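Local coordinates for protein MJ1225 (Methanocaldococcus jannaschii, PDB 3KH5), which is of unknown function but binds AMP and ADP, mostly at its CBS domains, and is a putative archaeal homolog of the gamma subunit of AMPK, at residues 182-185 against 190-193. Sequence-based numbering, arbitrary orientation.
Sequences LPVV and LVGI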
loop_
_atom_site.group_PDB
_atom_site.type_symbol
_atom_site.label_atom_id
_atom_site.label_comp_id
_atom_site.label_asym_id
_atom_site.label_seq_id
_atom_site.Cartn_x
_atom_site.Cartn_y
_atom_site.Cartn_z
ATOM N N LEU A 182 4.366 8.955 -0.955
ATOM C CA LEU A 182 4.807 10.198 -1.562
ATOM C C LEU A 182 5.841 10.865 -0.665
ATOM O O LEU A 182 5.591 11.065 0.528
ATOM C CB LEU A 182 3.619 11.143 -1.796
ATOM C CG LEU A 182 2.442 10.652 -2.654
ATOM C CD1 LEU A 182 1.345 11.708 -2.712
ATOM C CD2 LEU A 182 2.873 10.260 -4.067
ATOM N N PRO A 183 7.018 11.186 -1.226
ATOM C CA PRO A 183 7.937 12.045 -0.486
ATOM C C PRO A 183 7.315 13.432 -0.311
ATOM O O PRO A 183 6.613 13.907 -1.214
ATOM C CB PRO A 183 9.165 12.124 -1.403
ATOM C CG PRO A 183 9.055 10.945 -2.317
ATOM C CD PRO A 183 7.589 10.728 -2.506
ATOM N N VAL A 184 7.532 14.055 0.844
ATOM C CA VAL A 184 7.059 15.420 1.060
ATOM C C VAL A 184 8.259 16.340 0.851
ATOM O O VAL A 184 9.316 16.146 1.457
ATOM C CB VAL A 184 6.397 15.613 2.450
ATOM C CG1 VAL A 184 5.716 16.967 2.538
ATOM C CG2 VAL A 184 5.387 14.494 2.732
ATOM N N VAL A 185 8.096 17.311 -0.041
ATOM C CA VAL A 185 9.199 18.148 -0.505
ATOM C C VAL A 185 8.823 19.615 -0.325
ATOM O O VAL A 185 7.688 20.005 -0.601
ATOM C CB VAL A 185 9.536 17.841 -1.993
ATOM C CG1 VAL A 185 10.545 18.838 -2.556
ATOM C CG2 VAL A 185 10.068 16.419 -2.135
ATOM N N LEU A 190 13.707 17.261 0.642
ATOM C CA LEU A 190 12.890 16.265 1.348
ATOM C C LEU A 190 12.667 16.704 2.789
ATOM O O LEU A 190 13.625 16.988 3.510
ATOM C CB LEU A 190 13.565 14.888 1.338
ATOM C CG LEU A 190 12.794 13.704 1.930
ATOM C CD1 LEU A 190 11.641 13.280 1.037
ATOM C CD2 LEU A 190 13.718 12.538 2.175
ATOM N N VAL A 191 11.406 16.761 3.205
ATOM C CA VAL A 191 11.075 17.233 4.549
ATOM C C VAL A 191 10.225 16.224 5.315
ATOM O O VAL A 191 9.946 16.407 6.503
ATOM C CB VAL A 191 10.398 18.633 4.527
ATOM C CG1 VAL A 191 11.417 19.721 4.192
ATOM C CG2 VAL A 191 9.231 18.672 3.550
ATOM N N GLY A 192 9.833 15.157 4.622
ATOM C CA GLY A 192 9.035 14.087 5.207
ATOM C C GLY A 192 8.590 13.037 4.203
ATOM O O GLY A 192 8.977 13.068 3.035
ATOM N N ILE A 193 7.781 12.096 4.677
ATOM C CA ILE A 193 7.136 11.102 3.823
ATOM C C ILE A 193 5.708 10.878 4.334
ATOM O O ILE A 193 5.448 10.964 5.537
ATOM C CB ILE A 193 7.944 9.769 3.769
ATOM C CG1 ILE A 193 7.477 8.873 2.607
ATOM C CG2 ILE A 193 7.911 9.035 5.121
ATOM C CD1 ILE A 193 8.447 7.742 2.245
#
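The flat groups here are the peptide groups of Val184 and Gly192: at the carbonyl of Val184 the Val191 amide arrives close to the carbonyl plane and Val191 CG2 touches the oxygen, whereas the Gly192 carbonyl takes the Val184 amide from above its plane, 53° out of it. Together the strands form a beta hairpin within a CBS domain, interrupted by a classic beta bulge in which two residues, Val191 and Gly192, stand against the single residue Val184. The evidence is the bonding at Val184 O, which accepts Val191 N at 2.8 Å and 174° and, weakly, Gly192 N at 3.4 Å; Val184 N returns a nearly straight bond to Gly192 O at 2.8 Å. Consistent with the bulge, the register slips by one residue. Pro183, Val185, Leu190 and Ile193 share one sheet face, which packs on strands 256-260 and 266-271. There Pro183 CB makes an apolar contact with Leu190 CD1 at 3.7 Å; Leu190 sends CG anti to its own N (chi1 -175°), which helps bring CD1 to the proline. The Val184 side chain, on the other face, and that of Val191, at the bulge, cross at about a right angle, CG1 to CG2 4.0 Å. Two nucleotides touch the hairpin: ADP at Leu182 and Pro183, AMP at Ile193, whose CG1 also rests 3.6 Å from Leu182 O.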